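Local atomic coordinates of putative sugar ABC transporter, substrate-binding protein (Clostridium phytofermentans, PDB entry 4WZZ), a protein that binds L-rhamnose in its interlobe cleft and probably serves as the solute-binding component of a sugar ABC transporter. Residues Trp181-Ala186 and Cys245-Val250; Val250-Ala255 and Val268-Leu273; Thr53-Ala58 and Gly111-Ala116. All coordinates share one frame; numbering follows the deposited sequence.

Interaction 1 of 3, residues Trp181-Ala186 and Cys245-Val250. With RAM (alpha-L-rhamnopyranose), chain B.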
loop_
_atom_site.group_PDB
_atom_site.type_symbol
_atom_site.label_atom_id
_atom_site.label_comp_id
_atom_site.label_asym_id
_atom_site.label_seq_id
_atom_site.Cartn_x
_atom_site.Cartn_y
_atom_site.Cartn_z
ATOM N N TRP A 181 -4.114 -17.077 -14.208
ATOM C CA TRP A 181 -3.287 -16.194 -13.421
ATOM C C TRP A 181 -3.667 -16.356 -11.956
ATOM O O TRP A 181 -4.690 -16.959 -11.620
ATOM C CB TRP A 181 -3.401 -14.746 -13.896
ATOM C CG TRP A 181 -4.763 -14.123 -13.735
ATOM C CD1 TRP A 181 -5.871 -14.352 -14.495
ATOM C CD2 TRP A 181 -5.142 -13.171 -12.744
ATOM N NE1 TRP A 181 -6.916 -13.580 -14.042
ATOM C CE2 TRP A 181 -6.487 -12.836 -12.979
ATOM C CE3 TRP A 181 -4.460 -12.543 -11.701
ATOM C CZ2 TRP A 181 -7.179 -11.928 -12.174
ATOM C CZ3 TRP A 181 -5.131 -11.624 -10.935
ATOM C CH2 TRP A 181 -6.485 -11.331 -11.167
ATOM N N ALA A 182 -2.793 -15.879 -11.083
ATOM C CA ALA A 182 -3.002 -15.996 -9.651
ATOM C C ALA A 182 -2.589 -14.713 -8.945
ATOM O O ALA A 182 -1.778 -13.948 -9.449
ATOM C CB ALA A 182 -2.209 -17.176 -9.083
ATOM N N VAL A 183 -3.181 -14.484 -7.775
ATOM C CA VAL A 183 -2.769 -13.385 -6.916
ATOM C C VAL A 183 -1.912 -13.907 -5.776
ATOM O O VAL A 183 -2.281 -14.868 -5.090
ATOM C CB VAL A 183 -3.969 -12.688 -6.286
ATOM C CG1 VAL A 183 -3.507 -11.668 -5.252
ATOM C CG2 VAL A 183 -4.851 -12.062 -7.396
ATOM N N LEU A 184 -0.767 -13.267 -5.579
ATOM C CA LEU A 184 0.042 -13.473 -4.386
ATOM C C LEU A 184 -0.117 -12.200 -3.578
ATOM O O LEU A 184 0.436 -11.147 -3.926
ATOM C CB LEU A 184 1.519 -13.678 -4.738
ATOM C CG LEU A 184 2.475 -13.732 -3.550
ATOM C CD1 LEU A 184 2.146 -14.922 -2.669
ATOM C CD2 LEU A 184 3.941 -13.809 -4.029
ATOM N N SER A 185 -0.926 -12.307 -2.527
ATOM C CA SER A 185 -1.235 -11.156 -1.685
ATOM C C SER A 185 -0.298 -11.089 -0.476
ATOM O O SER A 185 0.677 -11.860 -0.358
ATOM C CB SER A 185 -2.685 -11.248 -1.218
ATOM O OG SER A 185 -3.112 -10.023 -0.673
ATOM N N ALA A 186 -0.599 -10.157 0.418
ATOM C CA ALA A 186 0.114 -10.020 1.683
ATOM C C ALA A 186 -0.698 -10.744 2.773
ATOM O O ALA A 186 -1.073 -11.893 2.581
ATOM C CB ALA A 186 0.321 -8.535 2.014
ATOM N N CYS A 245 0.199 -12.047 -10.251
ATOM C CA CYS A 245 -0.030 -10.665 -9.881
ATOM C C CYS A 245 0.180 -10.572 -8.387
ATOM O O CYS A 245 -0.531 -11.205 -7.608
ATOM C CB CYS A 245 -1.443 -10.227 -10.262
ATOM S SG CYS A 245 -1.728 -8.520 -9.723
ATOM N N ALA A 246 1.194 -9.807 -7.980
ATOM C CA ALA A 246 1.581 -9.682 -6.575
ATOM C C ALA A 246 1.416 -8.222 -6.098
ATOM O O ALA A 246 2.348 -7.388 -6.211
ATOM C CB ALA A 246 3.055 -10.142 -6.396
ATOM N N PRO A 247 0.226 -7.876 -5.566
ATOM C CA PRO A 247 -0.008 -6.475 -5.155
ATOM C C PRO A 247 0.539 -6.193 -3.754
ATOM O O PRO A 247 -0.178 -5.757 -2.840
ATOM C CB PRO A 247 -1.531 -6.364 -5.181
ATOM C CG PRO A 247 -1.966 -7.757 -4.770
ATOM C CD PRO A 247 -1.020 -8.657 -5.531
ATOM N N THR A 248 1.840 -6.433 -3.607
ATOM C CA THR A 248 2.559 -6.249 -2.353
ATOM C C THR A 248 4.039 -6.150 -2.710
ATOM O O THR A 248 4.546 -6.943 -3.506
ATOM C CB THR A 248 2.377 -7.425 -1.358
ATOM O OG1 THR A 248 3.576 -7.566 -0.583
ATOM C CG2 THR A 248 2.076 -8.736 -2.088
ATOM N N THR A 249 4.706 -5.133 -2.192
ATOM C CA THR A 249 6.098 -4.934 -2.556
ATOM C C THR A 249 6.966 -6.112 -2.126
ATOM O O THR A 249 7.899 -6.504 -2.828
ATOM C CB THR A 249 6.670 -3.621 -2.011
ATOM O OG1 THR A 249 6.689 -3.667 -0.582
ATOM C CG2 THR A 249 5.882 -2.429 -2.522
ATOM N N VAL A 250 6.649 -6.707 -0.985
ATOM C CA VAL A 250 7.393 -7.851 -0.497
ATOM C C VAL A 250 7.115 -9.073 -1.374
ATOM O O VAL A 250 8.036 -9.777 -1.807
ATOM C CB VAL A 250 7.051 -8.150 0.975
ATOM C CG1 VAL A 250 7.704 -9.461 1.457
ATOM C CG2 VAL A 250 7.475 -6.979 1.860
HETATM C C1 RAM B . 3.520 -3.751 0.951
HETATM C C2 RAM B . 2.502 -3.387 2.025
HETATM C C3 RAM B . 1.806 -2.056 1.742
HETATM C C4 RAM B . 1.315 -1.989 0.300
HETATM C C5 RAM B . 2.444 -2.343 -0.666
HETATM C C6 RAM B . 1.962 -2.386 -2.107
HETATM O O1 RAM B . 4.611 -2.906 1.065
HETATM O O2 RAM B . 1.589 -4.441 2.056
HETATM O O3 RAM B . 0.749 -1.929 2.690
HETATM O O4 RAM B . 0.822 -0.690 0.024
HETATM O O5 RAM B . 2.994 -3.595 -0.355
#
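C245 N donates to A182 O at 2.9 Å, nearly straight at 177°, and L184 N returns a bond to C245 O. C245 thus uses both its backbone polar groups on strand 179-185, pairing in parallel register with V183. Two CA-H...O contacts add to the ladder: V183 CA sits against C245 O, and A246 CA lies 3.2 Å from L184 O. That last oxygen is buried without a hydrogen-bond partner; P247 CD and T248 CG2 also pack against it, where an inverse gamma turn centred on P247 follows the strand.

The apolar contacts divide between the two faces. W181 has its CG lodged between backbone N and carbonyl carbon (chi1 64°); its ring leans forward along the strand, and CZ3 reaches C245 CB at 4.0 Å. V183 CG1 meets P247 CD roughly at a right angle on this same face, towards helix 160-174. On the other face L184 CB touches A246 CB, beneath helix 224-237.

Polar contacts resume beyond the turn. T248 OG1 caps G251 N and also bonds D222, which itself hydrogen-bonds the rhamnose. T249 N donates to the ring oxygen O5 of rhamnose at 2.9 Å, and T249 OG1 shares a 2.8 Å hydrogen bond with O1. The strand's C-terminus thus leads through the N-cap T248 into the first residue of helix 249-261, which meets the sugar in the cleft of this periplasmic binding protein fold.

Interaction 2 of 3, residues Val250-Ala255 and Val268-Leu273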
loop_
_atom_site.group_PDB
_atom_site.type_symbol
_atom_site.label_atom_id
_atom_site.label_comp_id
_atom_site.label_asym_id
_atom_site.label_seq_id
_atom_site.Cartn_x
_atom_site.Cartn_y
_atom_site.Cartn_z
ATOM N N VAL A 250 6.649 -6.707 -0.985
ATOM C CA VAL A 250 7.393 -7.851 -0.497
ATOM C C VAL A 250 7.115 -9.073 -1.374
ATOM O O VAL A 250 8.036 -9.777 -1.807
ATOM C CB VAL A 250 7.051 -8.150 0.975
ATOM C CG1 VAL A 250 7.704 -9.461 1.457
ATOM C CG2 VAL A 250 7.475 -6.979 1.860
ATOM N N GLY A 251 5.844 -9.329 -1.642
ATOM C CA GLY A 251 5.469 -10.478 -2.436
ATOM C C GLY A 251 6.031 -10.455 -3.842
ATOM O O GLY A 251 6.504 -11.484 -4.353
ATOM N N ILE A 252 5.978 -9.292 -4.487
ATOM C CA ILE A 252 6.436 -9.238 -5.869
ATOM C C ILE A 252 7.942 -9.485 -5.956
ATOM O O ILE A 252 8.410 -10.187 -6.850
ATOM C CB ILE A 252 6.006 -7.950 -6.594
ATOM C CG1 ILE A 252 6.154 -8.120 -8.116
ATOM C CG2 ILE A 252 6.756 -6.726 -6.055
ATOM C CD1 ILE A 252 5.752 -6.884 -8.895
HETATM N N MSE A 253 8.719 -8.946 -5.035
HETATM C CA MSE A 253 10.152 -9.185 -5.145
HETATM C C MSE A 253 10.516 -10.624 -4.756
HETATM O O MSE A 253 11.464 -11.198 -5.301
HETATM C CB MSE A 253 10.987 -8.114 -4.440
HETATM C CG MSE A 253 10.776 -7.926 -2.954
HETATM SE SE MSE A 253 11.746 -9.182 -1.850
HETATM C CE MSE A 253 13.048 -9.880 -3.112
ATOM N N ALA A 254 9.741 -11.231 -3.863
ATOM C CA ALA A 254 9.955 -12.624 -3.520
ATOM C C ALA A 254 9.614 -13.515 -4.707
ATOM O O ALA A 254 10.377 -14.419 -5.026
ATOM C CB ALA A 254 9.125 -13.015 -2.289
ATOM N N ALA A 255 8.474 -13.256 -5.346
ATOM C CA ALA A 255 8.079 -14.037 -6.513
ATOM C C ALA A 255 9.130 -13.881 -7.617
ATOM O O ALA A 255 9.465 -14.839 -8.327
ATOM C CB ALA A 255 6.718 -13.580 -6.993
ATOM N N VAL A 268 6.629 -17.710 -17.160
ATOM C CA VAL A 268 5.671 -17.172 -16.220
ATOM C C VAL A 268 6.064 -15.740 -15.976
ATOM O O VAL A 268 7.201 -15.457 -15.560
ATOM C CB VAL A 268 5.694 -17.921 -14.863
ATOM C CG1 VAL A 268 4.692 -17.309 -13.887
ATOM C CG2 VAL A 268 5.422 -19.411 -15.073
ATOM N N LYS A 269 5.142 -14.832 -16.258
ATOM C CA LYS A 269 5.400 -13.434 -16.100
ATOM C C LYS A 269 4.799 -12.935 -14.790
ATOM O O LYS A 269 3.960 -13.595 -14.144
ATOM C CB LYS A 269 4.864 -12.647 -17.286
ATOM C CG LYS A 269 5.526 -12.983 -18.636
ATOM C CD LYS A 269 7.037 -12.741 -18.576
ATOM C CE LYS A 269 7.693 -12.828 -19.907
ATOM N NZ LYS A 269 9.138 -12.521 -19.779
ATOM N N LEU A 270 5.279 -11.773 -14.388
ATOM C CA LEU A 270 5.012 -11.235 -13.068
ATOM C C LEU A 270 4.644 -9.761 -13.194
ATOM O O LEU A 270 5.297 -9.024 -13.910
ATOM C CB LEU A 270 6.266 -11.362 -12.213
ATOM C CG LEU A 270 6.219 -10.840 -10.774
ATOM C CD1 LEU A 270 5.178 -11.589 -9.963
ATOM C CD2 LEU A 270 7.597 -10.963 -10.148
ATOM N N THR A 271 3.594 -9.351 -12.499
ATOM C CA THR A 271 3.314 -7.936 -12.316
ATOM C C THR A 271 2.752 -7.735 -10.906
ATOM O O THR A 271 2.679 -8.672 -10.103
ATOM C CB THR A 271 2.402 -7.359 -13.415
ATOM O OG1 THR A 271 2.396 -5.928 -13.349
ATOM C CG2 THR A 271 0.984 -7.879 -13.296
ATOM N N GLY A 272 2.407 -6.497 -10.599
ATOM C CA GLY A 272 1.961 -6.162 -9.262
ATOM C C GLY A 272 2.374 -4.782 -8.819
ATOM O O GLY A 272 2.486 -3.860 -9.632
ATOM N N LEU A 273 2.592 -4.668 -7.511
ATOM C CA LEU A 273 2.894 -3.397 -6.840
ATOM C C LEU A 273 4.247 -3.551 -6.164
ATOM O O LEU A 273 4.363 -4.232 -5.165
ATOM C CB LEU A 273 1.785 -3.077 -5.820
ATOM C CG LEU A 273 0.384 -2.983 -6.450
ATOM C CD1 LEU A 273 -0.663 -2.741 -5.372
ATOM C CD2 LEU A 273 0.319 -1.911 -7.574
#
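I252 and L270 form the centre of this contact, where the helix of a beta-alpha-beta unit (strand 243-246, helix 249-261, strand 269-272) packs back on the strand that follows it. Helix and strand run almost antiparallel, 167° apart, with the axes of these short segments 8.8 Å from each other. I252 CG1 rests 3.8 Å from L270 CD2, the two side chains crossing obliquely, and the same leucine methyl lies 3.5 Å from I252 O, so L270 touches helix backbone as well as side chain. Its other methyl, CD1, reaches A255 CB at 3.9 Å, one helical turn further on. L270 therefore spreads its fork over I252 and A255, the two residues whose CB atoms point at the strand.

I252 divides its own branches. With CG1 anti to the backbone N (chi1 -164°) and chi2 also extended, CD1 is carried out to the strand backbone and lies against T271 C and G272 N, while CG2 turns towards L273. G272, having no side chain, lets I252 CD1 lie close against the strand backbone; its phi is positive (146°).

Around this first shell, backbone bonds from K269 and T271 tie the strand to 243-246, and T271 OG1, on the far face, bonds Y293 O. M294 of strand 294-296 touches both I252 and T271. Helix 224-237 is touched by A254 and A255. L273, whose CB points away from the helix, has its side chain about 4 Å from the bound rhamnose; on its backbone, I252 CG2 packs 3.6 Å from L273 O.

Interaction 3 of 3, residues Thr53-Ala58 and Gly111-Ala116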
loop_
_atom_site.group_PDB
_atom_site.type_symbol
_atom_site.label_atom_id
_atom_site.label_comp_id
_atom_site.label_asym_id
_atom_site.label_seq_id
_atom_site.Cartn_x
_atom_site.Cartn_y
_atom_site.Cartn_z
ATOM N N THR A 53 3.848 23.059 14.291
ATOM C CA THR A 53 3.221 22.200 15.287
ATOM C C THR A 53 4.247 21.927 16.361
ATOM O O THR A 53 5.454 21.964 16.095
ATOM C CB THR A 53 2.721 20.857 14.662
ATOM O OG1 THR A 53 2.029 20.068 15.644
ATOM C CG2 THR A 53 3.868 20.060 14.092
ATOM N N THR A 54 3.791 21.688 17.578
ATOM C CA THR A 54 4.694 21.169 18.605
ATOM C C THR A 54 4.190 19.846 19.171
ATOM O O THR A 54 4.667 19.383 20.204
ATOM C CB THR A 54 4.890 22.171 19.754
ATOM O OG1 THR A 54 3.639 22.395 20.406
ATOM C CG2 THR A 54 5.437 23.506 19.222
ATOM N N ALA A 55 3.272 19.211 18.453
ATOM C CA ALA A 55 2.621 18.015 18.950
ATOM C C ALA A 55 3.454 16.772 18.667
ATOM O O ALA A 55 4.469 16.827 17.965
ATOM C CB ALA A 55 1.242 17.880 18.324
ATOM N N THR A 56 2.999 15.650 19.215
ATOM C CA THR A 56 3.688 14.378 19.058
ATOM C C THR A 56 2.828 13.418 18.233
ATOM O O THR A 56 1.659 13.205 18.528
ATOM C CB THR A 56 3.998 13.781 20.422
ATOM O OG1 THR A 56 4.909 14.653 21.122
ATOM C CG2 THR A 56 4.644 12.396 20.275
ATOM N N TYR A 57 3.425 12.856 17.192
ATOM C CA TYR A 57 2.684 12.077 16.212
ATOM C C TYR A 57 3.286 10.689 16.114
ATOM O O TYR A 57 4.475 10.566 15.830
ATOM C CB TYR A 57 2.790 12.727 14.841
ATOM C CG TYR A 57 2.260 14.132 14.779
ATOM C CD1 TYR A 57 2.999 15.198 15.276
ATOM C CD2 TYR A 57 1.028 14.390 14.207
ATOM C CE1 TYR A 57 2.519 16.477 15.211
ATOM C CE2 TYR A 57 0.533 15.666 14.134
ATOM C CZ TYR A 57 1.277 16.710 14.631
ATOM O OH TYR A 57 0.751 17.985 14.558
ATOM N N ALA A 58 2.471 9.667 16.369
ATOM C CA ALA A 58 2.881 8.261 16.211
ATOM C C ALA A 58 2.458 7.720 14.864
ATOM O O ALA A 58 1.273 7.781 14.508
ATOM C CB ALA A 58 2.236 7.409 17.279
ATOM N N GLY A 111 1.166 9.051 25.486
ATOM C CA GLY A 111 0.412 10.294 25.503
ATOM C C GLY A 111 0.602 11.126 24.248
ATOM O O GLY A 111 0.660 12.366 24.296
ATOM N N VAL A 112 0.708 10.446 23.116
ATOM C CA VAL A 112 0.833 11.134 21.834
ATOM C C VAL A 112 -0.448 11.893 21.498
ATOM O O VAL A 112 -1.499 11.620 22.053
ATOM C CB VAL A 112 1.151 10.164 20.685
ATOM C CG1 VAL A 112 2.410 9.350 21.007
ATOM C CG2 VAL A 112 -0.050 9.243 20.364
ATOM N N ASP A 113 -0.333 12.835 20.571
ATOM C CA ASP A 113 -1.451 13.678 20.163
ATOM C C ASP A 113 -2.186 13.131 18.945
ATOM O O ASP A 113 -3.372 13.438 18.725
ATOM C CB ASP A 113 -0.929 15.092 19.874
ATOM C CG ASP A 113 -0.265 15.722 21.084
ATOM O OD1 ASP A 113 -0.997 16.017 22.052
ATOM O OD2 ASP A 113 0.967 15.941 21.073
ATOM N N CYS A 114 -1.482 12.329 18.151
ATOM C CA CYS A 114 -2.020 11.834 16.893
ATOM C C CYS A 114 -1.430 10.468 16.604
ATOM O O CYS A 114 -0.265 10.218 16.906
ATOM C CB CYS A 114 -1.674 12.819 15.784
ATOM S SG CYS A 114 -2.261 12.344 14.153
ATOM N N ILE A 115 -2.261 9.579 16.074
ATOM C CA ILE A 115 -1.820 8.276 15.580
ATOM C C ILE A 115 -2.184 8.166 14.104
ATOM O O ILE A 115 -3.323 8.424 13.717
ATOM C CB ILE A 115 -2.486 7.126 16.376
ATOM C CG1 ILE A 115 -1.939 7.100 17.800
ATOM C CG2 ILE A 115 -2.267 5.756 15.694
ATOM C CD1 ILE A 115 -2.626 6.102 18.680
ATOM N N ALA A 116 -1.199 7.809 13.284
ATOM C CA ALA A 116 -1.424 7.523 11.876
ATOM C C ALA A 116 -1.131 6.048 11.708
ATOM O O ALA A 116 -0.039 5.608 12.031
ATOM C CB ALA A 116 -0.485 8.355 10.998
#
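Y57 and C114 lie side by side on one face of the sheet, with Y57 CD2 only 3.5 Å from C114 CB. The sulfur, anti to the backbone N (chi1 180°), stands 5.1 Å from the ring centroid and well off its normal, an oblique sulfur-aromatic contact. At the far end of the ring, T53 OG1 lies in the ring plane at its edge and shares a 2.7 Å hydrogen bond with Y57 OH; it also accepts from A55 N, an ST turn. Helices 67-82 and 299-315 pack over this face.

D113 crosses T56 at about a right angle. Its OD2 takes T56 N through the anti lone pair at 2.8 Å, while D113 N gives a bond to T56 O. These bonds join the two chain segments where they enter strands 56-60 and 114-117, neighbouring parallel strands of the N-terminal lobe's sheet in a periplasmic binding protein of the Rossmann-like type. Further in, A58 N donates to C114 O and A116 N to A58 O, both about 2.8 Å long.

On the other face, T56 CG2 meets V112 CG1 at 3.8 Å, again nearly perpendicular. A58 CB touches both V112 CG1 and I115 CG1, and A107 of helix 97-110 touches all three residues A58, V112 and I115.

Along the chain interaction 3 comes first, then interaction 1, then interaction 2, each closing before the next opens. Interactions 1 and 2 are neighbours, with centres about 6 Å apart: they share V250 and helix 249-261, and strands 243-246 and 269-272 adjoin in the four-stranded parallel sheet, where A246 N and T271 O probably form a hydrogen bond. Interaction 3 belongs to the other, larger sheet, on the opposite side of the chain's centre, about 33 Å from interaction 1 and about 35 Å from interaction 2 between centres. The contacts thus sample both lobes; interactions 1 and 2 reach the rhamnose directly, whereas interaction 3 lies at the far end of its lobe, with the A116 side chain about 13 Å from the sugar.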